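Local structure of DUF72 domain-containing protein (Thermotoga maritima, 1VPQ) at residues F127-K132 with E155-S160; V83-S88 with T123-P128. The protein is of unknown function but belongs to the DUF72 family of the TIM-barrel clan and binds sulfate ions in the crystal. One frame throughout, in Å; residues are numbered along the deposited sequence.

Contact 1 of 2, residues F127-K132 with E155-S160. With SO4 (sulfate ion), chain C; SO4 (sulfate ion), chain B.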
ATOM      1  N   PHE A 127       5.104   0.594  -8.884  1.00 29.34           N
ATOM      2  CA  PHE A 127       6.173   0.681  -9.864  1.00 29.11           C
ATOM      3  C   PHE A 127       7.144   1.804  -9.551  1.00 29.25           C
ATOM      4  O   PHE A 127       6.740   2.849  -9.054  1.00 29.35           O
ATOM      5  CB  PHE A 127       5.563   0.877 -11.245  1.00 29.02           C
ATOM      6  CG  PHE A 127       4.849  -0.336 -11.744  1.00 28.91           C
ATOM      7  CD1 PHE A 127       3.524  -0.558 -11.411  1.00 29.83           C
ATOM      8  CD2 PHE A 127       5.515  -1.277 -12.522  1.00 28.64           C
ATOM      9  CE1 PHE A 127       2.867  -1.689 -11.850  1.00 29.81           C
ATOM     10  CE2 PHE A 127       4.868  -2.405 -12.970  1.00 28.88           C
ATOM     11  CZ  PHE A 127       3.543  -2.616 -12.639  1.00 29.57           C
ATOM     12  N   PRO A 128       8.438   1.596  -9.846  1.00 29.53           N
ATOM     13  CA  PRO A 128       9.439   2.595  -9.500  1.00 29.49           C
ATOM     14  C   PRO A 128       9.436   3.812 -10.434  1.00 29.82           C
ATOM     15  O   PRO A 128       8.652   3.879 -11.403  1.00 30.11           O
ATOM     16  CB  PRO A 128      10.757   1.820  -9.600  1.00 29.42           C
ATOM     17  CG  PRO A 128      10.492   0.762 -10.608  1.00 29.64           C
ATOM     18  CD  PRO A 128       9.029   0.430 -10.527  1.00 29.36           C
ATOM     19  N   PHE A 129      10.302   4.770 -10.111  1.00 29.97           N
ATOM     20  CA  PHE A 129      10.470   6.017 -10.866  1.00 29.92           C
ATOM     21  C   PHE A 129      10.832   5.744 -12.322  1.00 29.61           C
ATOM     22  O   PHE A 129      10.349   6.426 -13.226  1.00 29.70           O
ATOM     23  CB  PHE A 129      11.561   6.861 -10.209  1.00 30.27           C
ATOM     24  CG  PHE A 129      11.656   8.261 -10.742  1.00 31.08           C
ATOM     25  CD1 PHE A 129      10.690   9.199 -10.432  1.00 32.19           C
ATOM     26  CD2 PHE A 129      12.724   8.646 -11.541  1.00 31.79           C
ATOM     27  CE1 PHE A 129      10.777  10.489 -10.920  1.00 32.97           C
ATOM     28  CE2 PHE A 129      12.818   9.937 -12.029  1.00 32.23           C
ATOM     29  CZ  PHE A 129      11.844  10.861 -11.719  1.00 32.47           C
ATOM     30  N   SER A 130      11.673   4.731 -12.527  1.00 29.12           N
ATOM     31  CA  SER A 130      12.137   4.317 -13.861  1.00 29.01           C
ATOM     32  C   SER A 130      11.054   3.739 -14.778  1.00 28.76           C
ATOM     33  O   SER A 130      11.250   3.662 -15.980  1.00 28.76           O
ATOM     34  CB  SER A 130      13.238   3.272 -13.719  1.00 28.77           C
ATOM     35  OG  SER A 130      12.747   2.156 -13.001  1.00 29.08           O
ATOM     36  N   PHE A 131       9.939   3.298 -14.210  1.00 28.88           N
ATOM     37  CA  PHE A 131       8.788   2.846 -14.998  1.00 28.88           C
ATOM     38  C   PHE A 131       8.079   4.075 -15.551  1.00 28.92           C
ATOM     39  O   PHE A 131       7.524   4.861 -14.786  1.00 29.07           O
ATOM     40  CB  PHE A 131       7.842   2.034 -14.113  1.00 28.79           C
ATOM     41  CG  PHE A 131       6.746   1.306 -14.862  1.00 28.40           C
ATOM     42  CD1 PHE A 131       7.048   0.295 -15.760  1.00 28.15           C
ATOM     43  CD2 PHE A 131       5.413   1.584 -14.612  1.00 28.33           C
ATOM     44  CE1 PHE A 131       6.050  -0.404 -16.423  1.00 26.62           C
ATOM     45  CE2 PHE A 131       4.407   0.881 -15.268  1.00 28.21           C
ATOM     46  CZ  PHE A 131       4.736  -0.113 -16.181  1.00 27.39           C
ATOM     47  N   LYS A 132       8.111   4.235 -16.870  1.00 29.01           N
ATOM     48  CA  LYS A 132       7.543   5.402 -17.549  1.00 29.18           C
ATOM     49  C   LYS A 132       6.404   5.026 -18.493  1.00 29.14           C
ATOM     50  O   LYS A 132       6.330   3.905 -18.984  1.00 28.94           O
ATOM     51  CB  LYS A 132       8.612   6.131 -18.370  1.00 29.34           C
ATOM     52  CG  LYS A 132       9.831   6.602 -17.593  1.00 30.09           C
ATOM     53  CD  LYS A 132      10.933   7.030 -18.562  1.00 32.19           C
ATOM     54  CE  LYS A 132      12.043   7.824 -17.871  1.00 33.58           C
ATOM     55  NZ  LYS A 132      12.354   7.313 -16.489  1.00 35.89           N
ATOM     56  N   GLU A 155       0.051   1.574  -8.539  1.00 32.25           N
ATOM     57  CA  GLU A 155       0.633   2.866  -8.201  1.00 32.76           C
ATOM     58  C   GLU A 155       1.831   3.178  -9.115  1.00 32.85           C
ATOM     59  O   GLU A 155       2.733   2.346  -9.277  1.00 33.16           O
ATOM     60  CB  GLU A 155       1.136   2.835  -6.748  1.00 33.04           C
ATOM     61  CG  GLU A 155       1.625   4.178  -6.217  1.00 33.53           C
ATOM     62  CD  GLU A 155       2.395   4.062  -4.906  1.00 34.69           C
ATOM     63  OE1 GLU A 155       2.036   3.204  -4.082  1.00 35.38           O
ATOM     64  OE2 GLU A 155       3.359   4.831  -4.692  1.00 35.12           O
ATOM     65  N   PHE A 156       1.860   4.396  -9.653  1.00 32.84           N
ATOM     66  CA  PHE A 156       2.990   4.899 -10.441  1.00 32.54           C
ATOM     67  C   PHE A 156       3.793   5.937  -9.667  1.00 32.42           C
ATOM     68  O   PHE A 156       3.244   6.679  -8.850  1.00 32.40           O
ATOM     69  CB  PHE A 156       2.506   5.545 -11.733  1.00 32.87           C
ATOM     70  CG  PHE A 156       1.452   4.766 -12.443  1.00 32.01           C
ATOM     71  CD1 PHE A 156       1.793   3.681 -13.240  1.00 32.78           C
ATOM     72  CD2 PHE A 156       0.115   5.126 -12.333  1.00 33.60           C
ATOM     73  CE1 PHE A 156       0.801   2.950 -13.916  1.00 33.28           C
ATOM     74  CE2 PHE A 156      -0.882   4.409 -13.003  1.00 32.62           C
ATOM     75  CZ  PHE A 156      -0.536   3.323 -13.797  1.00 32.22           C
ATOM     76  N   ARG A 157       5.094   5.981  -9.944  1.00 32.10           N
ATOM     77  CA  ARG A 157       6.002   6.960  -9.357  1.00 31.92           C
ATOM     78  C   ARG A 157       6.367   8.071 -10.345  1.00 31.87           C
ATOM     79  O   ARG A 157       6.662   9.190  -9.934  1.00 32.48           O
ATOM     80  CB  ARG A 157       7.284   6.271  -8.896  1.00 31.90           C
ATOM     81  CG  ARG A 157       8.212   7.166  -8.072  1.00 32.12           C
ATOM     82  CD  ARG A 157       7.868   7.059  -6.617  1.00 32.34           C
ATOM     83  NE  ARG A 157       8.527   5.899  -6.019  1.00 32.87           N
ATOM     84  CZ  ARG A 157       8.032   5.150  -5.039  1.00 33.51           C
ATOM     85  NH1 ARG A 157       6.830   5.391  -4.529  1.00 33.33           N
ATOM     86  NH2 ARG A 157       8.746   4.136  -4.573  1.00 34.13           N
ATOM     87  N   HIS A 158       6.339   7.772 -11.641  1.00 31.43           N
ATOM     88  CA  HIS A 158       6.816   8.715 -12.654  1.00 30.89           C
ATOM     89  C   HIS A 158       5.669   9.606 -13.171  1.00 31.04           C
ATOM     90  O   HIS A 158       4.561   9.119 -13.416  1.00 30.69           O
ATOM     91  CB  HIS A 158       7.479   7.939 -13.805  1.00 30.65           C
ATOM     92  CG  HIS A 158       8.355   8.780 -14.684  1.00 29.93           C
ATOM     93  ND1 HIS A 158       7.972   9.189 -15.944  1.00 28.26           N
ATOM     94  CD2 HIS A 158       9.595   9.290 -14.483  1.00 29.03           C
ATOM     95  CE1 HIS A 158       8.938   9.913 -16.480  1.00 28.89           C
ATOM     96  NE2 HIS A 158       9.934   9.989 -15.614  1.00 28.07           N
ATOM     97  N   TYR A 159       5.964  10.900 -13.329  1.00 30.87           N
ATOM     98  CA  TYR A 159       5.004  11.916 -13.775  1.00 30.99           C
ATOM     99  C   TYR A 159       4.303  11.599 -15.116  1.00 31.02           C
ATOM    100  O   TYR A 159       3.116  11.891 -15.286  1.00 31.18           O
ATOM    101  CB  TYR A 159       5.694  13.295 -13.856  1.00 30.91           C
ATOM    102  CG  TYR A 159       6.602  13.468 -15.060  1.00 30.75           C
ATOM    103  CD1 TYR A 159       7.895  12.933 -15.073  1.00 30.17           C
ATOM    104  CD2 TYR A 159       6.167  14.158 -16.188  1.00 29.79           C
ATOM    105  CE1 TYR A 159       8.723  13.083 -16.173  1.00 29.96           C
ATOM    106  CE2 TYR A 159       6.987  14.306 -17.295  1.00 30.37           C
ATOM    107  CZ  TYR A 159       8.265  13.765 -17.288  1.00 30.38           C
ATOM    108  OH  TYR A 159       9.084  13.911 -18.393  1.00 30.07           O
ATOM    109  N   SER A 160       5.049  11.005 -16.052  1.00 30.93           N
ATOM    110  CA  SER A 160       4.562  10.669 -17.397  1.00 30.52           C
ATOM    111  C   SER A 160       3.224   9.921 -17.426  1.00 30.77           C
ATOM    112  O   SER A 160       2.531   9.919 -18.449  1.00 30.73           O
ATOM    113  CB  SER A 160       5.615   9.831 -18.128  1.00 30.48           C
ATOM    114  OG  SER A 160       5.921   8.646 -17.414  1.00 29.15           O
TER
HETATM  115  S   SO4 C 263      11.864   4.593  -6.512  1.00 42.12           S
HETATM  116  O1  SO4 C 263      11.553   3.343  -5.825  1.00 41.66           O
HETATM  117  O2  SO4 C 263      13.296   4.709  -6.724  1.00 42.36           O
HETATM  118  O3  SO4 C 263      11.219   4.612  -7.816  1.00 43.40           O
HETATM  119  O4  SO4 C 263      11.401   5.730  -5.728  1.00 42.25           O
HETATM  120  S   SO4 B 262       7.004   2.447  -1.581  1.00 49.31           S
HETATM  121  O1  SO4 B 262       6.182   2.927  -2.687  1.00 50.28           O
HETATM  122  O2  SO4 B 262       8.290   1.968  -2.074  1.00 50.49           O
HETATM  123  O3  SO4 B 262       7.219   3.555  -0.662  1.00 49.70           O
HETATM  124  O4  SO4 B 262       6.326   1.335  -0.923  1.00 49.48           O
HETATM  125  O   HOH W   1       6.185   4.532 -12.235  1.00 17.10           O
HETATM  126  O   HOH W   2      12.551  10.616 -15.939  1.00 31.84           O
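His158 meets the aliphatic chain of Lys132 with a ring face and the ring of Phe129 with its CD2 edge, and Arg157 lies against the neighbouring backbone. Lys132 CG rests over one face of the imidazole, 3.7 Å from the ring centroid, in a CH-pi contact; the opposite face is taken by Tyr159. The CD2 edge points to the middle of the Phe129 face, an edge-to-face pair with centroids 5.0 Å apart and planes at 71°. With CG anti to the backbone N (chi1 -163°), the His158 ring lies against the carbonyls of Phe129 and Phe131. Both its nitrogens have partners, which probably limits rotation of the ring: ND1 pairs with Ser160 OG at 2.6 Å, itself bonded to Phe133 N, and NE2 meets a water 2.7 Å away.

Closer to the strands, Phe127 N donates to Glu155 O at 3.0 Å. A water bridges the loops, donating to Pro128 O and Phe131 O and accepting from Arg157 N, which satisfies these polar atoms inside a buried contact.

Arg157 CB packs on Phe127 O at 3.5 Å, and bends at chi2 and chi3 bring the guanidinium edge to two sulfates. NE and NH2 bond one of them, while NH1 bonds the other at 3.1 Å, with weaker help from NH2. NH1 also makes a long salt bridge to Glu155 OE2, which is hydrogen-bonded to His205, while OE1 pairs with Arg203.

Both segments follow adjacent strands, 120-126 and 152-155, of the TIM barrel. Phe127 and Phe156 pack on Leu141 of helix 135-147, while Trp161, just before helix 164-173, stacks on Phe156.

Contact 2 of 2, residues V83-S88 with T123-P128. With SO4 (sulfate ion), chain B.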
ATOM      1  N   VAL A  83      -1.345  -6.798   0.018  1.00 31.58           N
ATOM      2  CA  VAL A  83      -0.024  -7.391  -0.215  1.00 31.65           C
ATOM      3  C   VAL A  83       0.616  -6.839  -1.481  1.00 31.42           C
ATOM      4  O   VAL A  83      -0.050  -6.679  -2.498  1.00 31.10           O
ATOM      5  CB  VAL A  83      -0.098  -8.942  -0.343  1.00 31.71           C
ATOM      6  CG1 VAL A  83       1.280  -9.573  -0.160  1.00 31.71           C
ATOM      7  CG2 VAL A  83      -1.024  -9.510   0.679  1.00 32.07           C
ATOM      8  N   LYS A  84       1.919  -6.571  -1.411  1.00 31.16           N
ATOM      9  CA  LYS A  84       2.687  -6.200  -2.595  1.00 31.04           C
ATOM     10  C   LYS A  84       2.997  -7.435  -3.448  1.00 30.84           C
ATOM     11  O   LYS A  84       3.349  -8.494  -2.914  1.00 30.92           O
ATOM     12  CB  LYS A  84       3.992  -5.494  -2.207  1.00 31.09           C
ATOM     13  CG  LYS A  84       3.837  -4.020  -1.907  1.00 31.01           C
ATOM     14  CD  LYS A  84       5.188  -3.326  -1.886  1.00 32.14           C
ATOM     15  CE  LYS A  84       5.048  -1.811  -1.855  1.00 32.78           C
ATOM     16  NZ  LYS A  84       6.372  -1.127  -1.986  1.00 33.37           N
ATOM     17  N   THR A  85       2.874  -7.288  -4.770  1.00 30.49           N
ATOM     18  CA  THR A  85       3.317  -8.312  -5.723  1.00 30.19           C
ATOM     19  C   THR A  85       4.818  -8.522  -5.549  1.00 29.99           C
ATOM     20  O   THR A  85       5.499  -7.672  -4.962  1.00 29.21           O
ATOM     21  CB  THR A  85       3.083  -7.903  -7.208  1.00 30.22           C
ATOM     22  OG1 THR A  85       3.879  -6.752  -7.526  1.00 30.22           O
ATOM     23  CG2 THR A  85       1.609  -7.621  -7.499  1.00 30.11           C
ATOM     24  N   PRO A  86       5.353  -9.642  -6.081  1.00 30.01           N
ATOM     25  CA  PRO A  86       6.807  -9.815  -6.019  1.00 29.80           C
ATOM     26  C   PRO A  86       7.534  -8.667  -6.722  1.00 29.79           C
ATOM     27  O   PRO A  86       6.957  -8.010  -7.598  1.00 29.98           O
ATOM     28  CB  PRO A  86       7.043 -11.147  -6.744  1.00 29.81           C
ATOM     29  CG  PRO A  86       5.730 -11.850  -6.707  1.00 29.75           C
ATOM     30  CD  PRO A  86       4.692 -10.774  -6.754  1.00 29.88           C
ATOM     31  N   GLY A  87       8.773  -8.424  -6.309  1.00 29.72           N
ATOM     32  CA  GLY A  87       9.594  -7.341  -6.848  1.00 29.70           C
ATOM     33  C   GLY A  87       9.932  -7.465  -8.322  1.00 29.43           C
ATOM     34  O   GLY A  87      10.097  -6.461  -9.002  1.00 29.79           O
ATOM     35  N   SER A  88      10.042  -8.692  -8.813  1.00 29.07           N
ATOM     36  CA  SER A  88      10.258  -8.951 -10.243  1.00 29.07           C
ATOM     37  C   SER A  88       9.153  -8.352 -11.123  1.00 29.31           C
ATOM     38  O   SER A  88       9.410  -7.800 -12.196  1.00 28.79           O
ATOM     39  CB  SER A  88      10.294 -10.457 -10.496  1.00 29.26           C
ATOM     40  OG  SER A  88       9.062 -11.057 -10.134  1.00 28.94           O
ATOM     41  N   THR A 123      -4.321  -6.701  -3.844  1.00 31.58           N
ATOM     42  CA  THR A 123      -2.905  -6.871  -4.181  1.00 31.17           C
ATOM     43  C   THR A 123      -2.380  -5.590  -4.821  1.00 30.54           C
ATOM     44  O   THR A 123      -3.039  -4.995  -5.664  1.00 30.41           O
ATOM     45  CB  THR A 123      -2.677  -8.090  -5.101  1.00 31.24           C
ATOM     46  OG1 THR A 123      -3.029  -9.278  -4.388  1.00 30.84           O
ATOM     47  CG2 THR A 123      -1.214  -8.204  -5.533  1.00 31.31           C
ATOM     48  N   LEU A 124      -1.192  -5.167  -4.400  1.00 30.15           N
ATOM     49  CA  LEU A 124      -0.623  -3.892  -4.828  1.00 29.72           C
ATOM     50  C   LEU A 124       0.569  -4.097  -5.743  1.00 29.68           C
ATOM     51  O   LEU A 124       1.530  -4.795  -5.385  1.00 29.45           O
ATOM     52  CB  LEU A 124      -0.186  -3.067  -3.617  1.00 29.74           C
ATOM     53  CG  LEU A 124       0.510  -1.732  -3.901  1.00 29.75           C
ATOM     54  CD1 LEU A 124      -0.456  -0.705  -4.496  1.00 30.10           C
ATOM     55  CD2 LEU A 124       1.157  -1.184  -2.642  1.00 30.28           C
ATOM     56  N   ALA A 125       0.507  -3.471  -6.916  1.00 29.26           N
ATOM     57  CA  ALA A 125       1.647  -3.396  -7.817  1.00 29.41           C
ATOM     58  C   ALA A 125       2.136  -1.961  -7.856  1.00 29.24           C
ATOM     59  O   ALA A 125       1.524  -1.106  -8.507  1.00 29.04           O
ATOM     60  CB  ALA A 125       1.255  -3.877  -9.215  1.00 29.70           C
ATOM     61  N   GLN A 126       3.228  -1.697  -7.139  1.00 29.30           N
ATOM     62  CA  GLN A 126       3.820  -0.357  -7.067  1.00 29.42           C
ATOM     63  C   GLN A 126       5.098  -0.301  -7.900  1.00 29.30           C
ATOM     64  O   GLN A 126       6.051  -1.027  -7.641  1.00 29.10           O
ATOM     65  CB  GLN A 126       4.083   0.046  -5.607  1.00 29.75           C
ATOM     66  CG  GLN A 126       4.948   1.296  -5.400  1.00 29.77           C
ATOM     67  CD  GLN A 126       6.430   0.973  -5.215  1.00 30.73           C
ATOM     68  OE1 GLN A 126       6.799   0.203  -4.325  1.00 33.85           O
ATOM     69  NE2 GLN A 126       7.285   1.564  -6.054  1.00 29.11           N
ATOM     70  N   PHE A 127       5.104   0.594  -8.884  1.00 29.34           N
ATOM     71  CA  PHE A 127       6.173   0.681  -9.864  1.00 29.11           C
ATOM     72  C   PHE A 127       7.144   1.804  -9.551  1.00 29.25           C
ATOM     73  O   PHE A 127       6.740   2.849  -9.054  1.00 29.35           O
ATOM     74  CB  PHE A 127       5.563   0.877 -11.245  1.00 29.02           C
ATOM     75  CG  PHE A 127       4.849  -0.336 -11.744  1.00 28.91           C
ATOM     76  CD1 PHE A 127       3.524  -0.558 -11.411  1.00 29.83           C
ATOM     77  CD2 PHE A 127       5.515  -1.277 -12.522  1.00 28.64           C
ATOM     78  CE1 PHE A 127       2.867  -1.689 -11.850  1.00 29.81           C
ATOM     79  CE2 PHE A 127       4.868  -2.405 -12.970  1.00 28.88           C
ATOM     80  CZ  PHE A 127       3.543  -2.616 -12.639  1.00 29.57           C
ATOM     81  N   PRO A 128       8.438   1.596  -9.846  1.00 29.53           N
ATOM     82  CA  PRO A 128       9.439   2.595  -9.500  1.00 29.49           C
ATOM     83  C   PRO A 128       9.436   3.812 -10.434  1.00 29.82           C
ATOM     84  O   PRO A 128       8.652   3.879 -11.403  1.00 30.11           O
ATOM     85  CB  PRO A 128      10.757   1.820  -9.600  1.00 29.42           C
ATOM     86  CG  PRO A 128      10.492   0.762 -10.608  1.00 29.64           C
ATOM     87  CD  PRO A 128       9.029   0.430 -10.527  1.00 29.36           C
TER
HETATM   88  S   SO4 B 262       7.004   2.447  -1.581  1.00 49.31           S
HETATM   89  O1  SO4 B 262       6.182   2.927  -2.687  1.00 50.28           O
HETATM   90  O2  SO4 B 262       8.290   1.968  -2.074  1.00 50.49           O
HETATM   91  O3  SO4 B 262       7.219   3.555  -0.662  1.00 49.70           O
HETATM   92  O4  SO4 B 262       6.326   1.335  -0.923  1.00 49.48           O
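Val83 and Lys84 run parallel to Thr123 and Leu124 as neighbouring strands. Two backbone hydrogen bonds define the pairing, both made by Leu124: its N donates to Val83 O at 2.7 Å, and its O accepts from Thr85 N at 2.9 Å. Leu124 thus binds the residues flanking Lys84, the regular parallel pattern. Two CA-H...O contacts, from Thr123 CA to Val83 O and from Lys84 CA to Leu124 O, accompany these bonds.

The polar side-chain contact is a hydrogen bond from Lys84 NZ to Gln126 OE1 at 2.7 Å, with the donor in the carbonyl plane of the amide and a C=O...N angle of 151°. The lysine chain, extended beyond CG, reaches along the sheet to the glutamine two residues beyond its strand partner, whereas Gln126 bends at chi2 (-94°) to turn its amide back toward it. Lys84 NZ also donates to a sulfate oxygen, O4, at 2.7 Å, so the lysine joins the amide to the anion. At the other end of the amide, NE2 makes a weak bond to Phe127 O, which helps to fix its orientation. The sulfate, probably from the crystallisation liquor, is further held by Arg157, Arg203 and Tyr220 and may mark an anion-binding pocket at the mouth of the barrel.

Apolar packing occurs on both faces. Lys84 and Leu124 lie side by side, with CG of the lysine 4.0 Å from CD2 of the leucine. On the face that carries Thr123, the side chains of Thr85 and Thr123 cross at about a right angle, their methyls in tight contact, CG2 to CG2 3.5 Å.

Lys84, Leu124 and Gln126 touch Arg203 of strand 199-204 inside the barrel, while Thr85 and Thr123 pack outward against Met104 and Phe107, respectively, of helix 101-116.

Contact 2 comes first along the chain and contact 1 continues from it, since Phe127 and Pro128 belong to both. Their centres lie 12 Å apart. Strands 80-84, 120-126 and 152-155 are consecutive in the parallel sheet, so contact 2 joins the first two of these strands and contact 1 the loops that follow the second and third. A probable hydrogen bond from Glu155 N to Ala125 O ties the two together. Lys84 from contact 2 and Arg157 from contact 1 reach the same sulfate, which may mark an anion-binding pocket at the C-terminal ends of the strands, where TIM barrels commonly carry their active sites; its role here is unknown.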